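Local coordinates for protein phosphatase 2C (Toxoplasma gondii, PDB 3D8K) that probably removes phosphate from phosphoserine and phosphothreonine in proteins, as a manganese-dependent serine/threonine phosphatase of the PP2C family, at residues D33-V38 with H61-L66; M53-Q58 with L173-C178. One frame throughout, in Å; residues are numbered along the deposited sequence.

Both interactions involve the six-stranded antiparallel sheet, one of the two sheets of the PP2C beta sandwich. Their centres are about 10 Å apart. Along the chain they alternate: 33-38, 53-58, 61-66, 173-178. Strands 35-41 and 48-55 are neighbours in the sheet, and the backbones of Val35 and Phe54 are hydrogen-bonded there. Interaction 1 packs helix 61-74 onto one face of this sheet. Interaction 2 lies on the other side, where the chain passes from strand 165-173 into strand 177-182 of the second sheet. The loop after strand 48-55 leads straight into helix 61-74, so the helix of interaction 1 follows closely in sequence on the probable active-site aspartate of interaction 2.

Interaction 1: D33-V38 with H61-L66; sequences DDVVVV and HSAMWL
Val35 in strand 35-41 faces Ala63 and Met64 of helix 61-74, an extended strand against the first turn of a helix, with no hydrogen bond between them. This is helix-on-sheet packing in the PP2C fold, an alpha-beta-beta-alpha sandwich. The helix keeps its own bonding, with Trp65 N donating to His61 O at 3.0 Å. The contact is small and mainly apolar. Val35 uses one methyl group for it. Its CG1 is anti to the backbone N (chi1 -167°), which turns CG2 to the helix. Val35 CG2 meets Ala63 CB at 4.0 Å and Met64 CE at 3.8 Å.

Met64 is a selenomethionine and reaches the strand by its end. Its chain bends at chi2 (58°) and chi3 (74°), and the bends bring the terminal methyl CE to Val35. The two side chains cross at about a right angle. Asp34 points away from the helix, and its OD1 is hydrogen-bonded to Ser317 OG. Phe54 of the neighbouring strand 48-55 also packs on Ala63, and on Leu66, beneath the helix. Ala63 has a further neighbour in the backbone: Ala63 CB lies 3.4 Å from Asp33 O.

Interaction 2: M53-Q58 with L173-C178; sequences MFDGFQ and LGNSRC
The Asp-Gly motif of the PP2C family is formed here by Asp55 and Gly56. Its Asp55 meets the Gly-Asn-Ser-Arg sequence that turns the chain from strand 165-173 into strand 177-182. That turn carries the chain from one sheet of the sandwich to the other, and Asn175 and Ser176 make the contact from it. In PP2C relatives the aspartate of the first motif bridges the two catalytic metals, so Asp55 is probably the equivalent residue. The second motif matches the family's Gly-Asp-Ser-Arg, with Asn175 in place of the aspartate.

The two segments approach without a hydrogen bond. The nearest CA atoms are those of Asp55 and Ser176, 7.7 Å apart. Asp55 has CG anti to the backbone N (chi1 -178°), which brings OD2 to the Asn175 amide. Asn175 has CG between its backbone N and carbonyl carbon (chi1 56°), and this places its OD1 near that oxygen. The two side chains cross at about a right angle, yet the carboxylate and amide planes are only 18° apart.

Asp55 has other partners nearby. OD1 takes a weak hydrogen bond from Asn315 ND2, and OD2 has a long, weak ion pair with Lys314 NZ. In the turn, Gly174 N is hydrogen-bonded to His193 ND1. Ser176 packs against Ser106 and Leu108 of strand 106-115, and Ser176 OG lies 4.4 Å from Asp55 CB. The closest atoms across the contact are two oxygens that cannot donate to one another as modelled, Asp55 OD2 and Asn175 OD1, at 4.1 Å.

Interaction 1: D33-V38 with H61-L66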
loop_
_atom_site.group_PDB
_atom_site.type_symbol
_atom_site.label_atom_id
_atom_site.label_comp_id
_atom_site.label_asym_id
_atom_site.label_seq_id
_atom_site.Cartn_x
_atom_site.Cartn_y
_atom_site.Cartn_z
ATOM N N ASP C 33 24.424 17.559 -26.871
ATOM C CA ASP C 33 24.578 18.196 -25.567
ATOM C C ASP C 33 23.339 18.259 -24.680
ATOM O O ASP C 33 23.461 18.431 -23.471
ATOM C CB ASP C 33 25.099 19.630 -25.743
ATOM C CG ASP C 33 26.490 19.691 -26.349
ATOM O OD1 ASP C 33 26.931 20.816 -26.687
ATOM O OD2 ASP C 33 27.138 18.628 -26.482
ATOM N N ASP C 34 22.151 18.125 -25.258
ATOM C CA ASP C 34 20.937 18.231 -24.459
ATOM C C ASP C 34 20.348 16.942 -23.906
ATOM O O ASP C 34 20.514 15.870 -24.465
ATOM C CB ASP C 34 19.864 19.004 -25.241
ATOM C CG ASP C 34 19.641 18.451 -26.630
ATOM O OD1 ASP C 34 19.061 19.180 -27.466
ATOM O OD2 ASP C 34 20.038 17.288 -26.883
ATOM N N VAL C 35 19.657 17.078 -22.783
ATOM C CA VAL C 35 19.028 15.963 -22.108
ATOM C C VAL C 35 17.605 16.388 -21.767
ATOM O O VAL C 35 17.344 17.562 -21.493
ATOM C CB VAL C 35 19.776 15.630 -20.808
ATOM C CG1 VAL C 35 19.330 14.273 -20.275
ATOM C CG2 VAL C 35 21.281 15.651 -21.057
ATOM N N VAL C 36 16.672 15.442 -21.793
ATOM C CA VAL C 36 15.295 15.790 -21.479
ATOM C C VAL C 36 14.626 14.853 -20.507
ATOM O O VAL C 36 14.742 13.636 -20.619
ATOM C CB VAL C 36 14.423 15.896 -22.757
ATOM C CG1 VAL C 36 15.283 15.627 -23.974
ATOM C CG2 VAL C 36 13.227 14.963 -22.673
ATOM N N VAL C 37 13.956 15.456 -19.533
ATOM C CA VAL C 37 13.209 14.719 -18.536
ATOM C C VAL C 37 11.816 14.704 -19.133
ATOM O O VAL C 37 11.039 15.642 -18.929
ATOM C CB VAL C 37 13.150 15.467 -17.196
ATOM C CG1 VAL C 37 12.464 14.595 -16.155
ATOM C CG2 VAL C 37 14.540 15.847 -16.747
ATOM N N VAL C 38 11.515 13.655 -19.890
ATOM C CA VAL C 38 10.211 13.536 -20.537
ATOM C C VAL C 38 9.056 13.560 -19.551
ATOM O O VAL C 38 7.998 14.082 -19.859
ATOM C CB VAL C 38 10.096 12.239 -21.342
ATOM C CG1 VAL C 38 8.978 12.377 -22.385
ATOM C CG2 VAL C 38 11.437 11.910 -21.979
ATOM N N HIS C 61 28.055 17.503 -19.904
ATOM C CA HIS C 61 28.210 17.303 -18.457
ATOM C C HIS C 61 27.332 18.198 -17.595
ATOM O O HIS C 61 26.694 17.728 -16.652
ATOM C CB HIS C 61 29.679 17.498 -18.059
ATOM C CG HIS C 61 30.622 16.642 -18.840
ATOM N ND1 HIS C 61 30.567 15.266 -18.810
ATOM C CD2 HIS C 61 31.560 16.962 -19.760
ATOM C CE1 HIS C 61 31.423 14.776 -19.687
ATOM N NE2 HIS C 61 32.038 15.785 -20.278
ATOM N N SER C 62 27.307 19.486 -17.905
ATOM C CA SER C 62 26.484 20.399 -17.134
ATOM C C SER C 62 24.988 20.112 -17.319
ATOM O O SER C 62 24.190 20.287 -16.400
ATOM C CB SER C 62 26.821 21.843 -17.498
ATOM O OG SER C 62 27.937 22.283 -16.748
ATOM N N ALA C 63 24.605 19.670 -18.505
ATOM C CA ALA C 63 23.210 19.336 -18.749
ATOM C C ALA C 63 22.895 18.023 -18.027
ATOM O O ALA C 63 21.946 17.940 -17.254
ATOM C CB ALA C 63 22.978 19.178 -20.222
HETATM N N MSE C 64 23.730 17.017 -18.270
HETATM C CA MSE C 64 23.573 15.677 -17.693
HETATM C C MSE C 64 23.545 15.582 -16.174
HETATM O O MSE C 64 22.983 14.643 -15.637
HETATM C CB MSE C 64 24.654 14.738 -18.227
HETATM C CG MSE C 64 24.452 13.310 -17.822
HETATM SE SE MSE C 64 22.702 12.576 -18.423
HETATM C CE MSE C 64 23.171 12.377 -20.351
ATOM N N TRP C 65 24.156 16.542 -15.491
ATOM C CA TRP C 65 24.169 16.559 -14.031
ATOM C C TRP C 65 22.794 17.040 -13.602
ATOM O O TRP C 65 22.174 16.524 -12.671
ATOM C CB TRP C 65 25.215 17.556 -13.538
ATOM C CG TRP C 65 25.307 17.662 -12.050
ATOM C CD1 TRP C 65 26.075 16.906 -11.222
ATOM C CD2 TRP C 65 24.592 18.574 -11.210
ATOM N NE1 TRP C 65 25.892 17.291 -9.920
ATOM C CE2 TRP C 65 24.984 18.324 -9.883
ATOM C CE3 TRP C 65 23.664 19.602 -11.456
ATOM C CZ2 TRP C 65 24.474 19.034 -8.792
ATOM C CZ3 TRP C 65 23.151 20.317 -10.373
ATOM C CH2 TRP C 65 23.564 20.033 -9.056
ATOM N N LEU C 66 22.332 18.058 -14.307
ATOM C CA LEU C 66 21.041 18.649 -14.033
ATOM C C LEU C 66 19.902 17.661 -14.237
ATOM O O LEU C 66 19.074 17.456 -13.352
ATOM C CB LEU C 66 20.841 19.858 -14.936
ATOM C CG LEU C 66 21.802 21.018 -14.699
ATOM C CD1 LEU C 66 21.645 22.017 -15.818
ATOM C CD2 LEU C 66 21.534 21.656 -13.358
#

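Interaction 2: M53-Q58 with L173-C178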
loop_
_atom_site.group_PDB
_atom_site.type_symbol
_atom_site.label_atom_id
_atom_site.label_comp_id
_atom_site.label_asym_id
_atom_site.label_seq_id
_atom_site.Cartn_x
_atom_site.Cartn_y
_atom_site.Cartn_z
HETATM N N MSE C 53 13.942 20.231 -19.628
HETATM C CA MSE C 53 14.804 20.227 -20.799
HETATM C C MSE C 53 16.106 20.968 -20.521
HETATM O O MSE C 53 16.107 22.118 -20.073
HETATM C CB MSE C 53 14.061 20.876 -21.946
HETATM C CG MSE C 53 14.616 20.518 -23.262
HETATM SE SE MSE C 53 13.205 20.800 -24.544
HETATM C CE MSE C 53 12.763 18.907 -24.865
ATOM N N PHE C 54 17.221 20.308 -20.787
ATOM C CA PHE C 54 18.509 20.916 -20.540
ATOM C C PHE C 54 19.348 20.943 -21.807
ATOM O O PHE C 54 19.742 19.912 -22.328
ATOM C CB PHE C 54 19.201 20.141 -19.424
ATOM C CG PHE C 54 18.449 20.174 -18.130
ATOM C CD1 PHE C 54 18.472 21.316 -17.333
ATOM C CD2 PHE C 54 17.678 19.085 -17.724
ATOM C CE1 PHE C 54 17.742 21.374 -16.151
ATOM C CE2 PHE C 54 16.942 19.128 -16.550
ATOM C CZ PHE C 54 16.972 20.270 -15.759
ATOM N N ASP C 55 19.599 22.136 -22.315
ATOM C CA ASP C 55 20.403 22.275 -23.519
ATOM C C ASP C 55 21.752 22.878 -23.137
ATOM O O ASP C 55 21.847 24.060 -22.802
ATOM C CB ASP C 55 19.668 23.158 -24.538
ATOM C CG ASP C 55 20.428 23.298 -25.833
ATOM O OD1 ASP C 55 21.015 22.285 -26.279
ATOM O OD2 ASP C 55 20.435 24.408 -26.408
ATOM N N GLY C 56 22.794 22.054 -23.193
ATOM C CA GLY C 56 24.120 22.512 -22.805
ATOM C C GLY C 56 25.041 23.069 -23.875
ATOM O O GLY C 56 25.096 22.555 -24.992
ATOM N N PHE C 57 25.767 24.137 -23.549
ATOM C CA PHE C 57 26.691 24.691 -24.526
ATOM C C PHE C 57 28.085 24.107 -24.376
ATOM O O PHE C 57 28.714 24.173 -23.312
ATOM C CB PHE C 57 26.753 26.218 -24.493
ATOM C CG PHE C 57 26.507 26.822 -23.155
ATOM C CD1 PHE C 57 25.215 26.893 -22.634
ATOM C CD2 PHE C 57 27.553 27.410 -22.451
ATOM C CE1 PHE C 57 24.962 27.549 -21.438
ATOM C CE2 PHE C 57 27.317 28.068 -21.254
ATOM C CZ PHE C 57 26.018 28.142 -20.743
ATOM N N GLN C 58 28.532 23.518 -25.483
ATOM C CA GLN C 58 29.815 22.851 -25.588
ATOM C C GLN C 58 30.159 22.046 -24.347
ATOM O O GLN C 58 30.970 22.437 -23.496
ATOM C CB GLN C 58 30.881 23.867 -25.978
ATOM C CG GLN C 58 30.628 24.379 -27.399
ATOM C CD GLN C 58 29.974 23.315 -28.306
ATOM O OE1 GLN C 58 28.823 22.915 -28.087
ATOM N NE2 GLN C 58 30.710 22.856 -29.320
ATOM N N LEU C 173 14.906 29.338 -18.297
ATOM C CA LEU C 173 16.217 29.922 -18.049
ATOM C C LEU C 173 17.106 29.571 -19.224
ATOM O O LEU C 173 17.762 28.535 -19.219
ATOM C CB LEU C 173 16.823 29.339 -16.766
ATOM C CG LEU C 173 18.162 29.920 -16.323
ATOM C CD1 LEU C 173 17.946 31.309 -15.726
ATOM C CD2 LEU C 173 18.785 29.011 -15.300
ATOM N N GLY C 174 17.128 30.426 -20.235
ATOM C CA GLY C 174 17.958 30.144 -21.389
ATOM C C GLY C 174 17.240 30.442 -22.684
ATOM O O GLY C 174 16.282 31.213 -22.713
ATOM N N ASN C 175 17.686 29.809 -23.760
ATOM C CA ASN C 175 17.095 30.043 -25.063
ATOM C C ASN C 175 16.099 28.989 -25.536
ATOM O O ASN C 175 15.753 28.956 -26.714
ATOM C CB ASN C 175 18.202 30.207 -26.105
ATOM C CG ASN C 175 19.157 29.022 -26.138
ATOM O OD1 ASN C 175 19.079 28.110 -25.309
ATOM N ND2 ASN C 175 20.071 29.035 -27.100
ATOM N N SER C 176 15.631 28.127 -24.644
ATOM C CA SER C 176 14.655 27.127 -25.067
ATOM C C SER C 176 13.298 27.801 -25.144
ATOM O O SER C 176 13.095 28.876 -24.569
ATOM C CB SER C 176 14.608 25.948 -24.095
ATOM O OG SER C 176 15.730 25.101 -24.278
ATOM N N ARG C 177 12.370 27.179 -25.867
ATOM C CA ARG C 177 11.039 27.748 -26.031
ATOM C C ARG C 177 9.948 26.761 -25.670
ATOM O O ARG C 177 10.100 25.553 -25.830
ATOM C CB ARG C 177 10.868 28.255 -27.462
ATOM C CG ARG C 177 12.082 29.036 -27.928
ATOM C CD ARG C 177 11.846 29.836 -29.186
ATOM N NE ARG C 177 11.312 31.167 -28.900
ATOM C CZ ARG C 177 11.497 32.227 -29.686
ATOM N NH1 ARG C 177 12.206 32.109 -30.802
ATOM N NH2 ARG C 177 10.973 33.405 -29.360
ATOM N N CYS C 178 8.843 27.299 -25.173
ATOM C CA CYS C 178 7.719 26.489 -24.738
ATOM C C CYS C 178 6.412 27.157 -25.168
ATOM O O CYS C 178 6.141 28.291 -24.784
ATOM C CB CYS C 178 7.787 26.365 -23.222
ATOM S SG CYS C 178 6.499 25.384 -22.498
#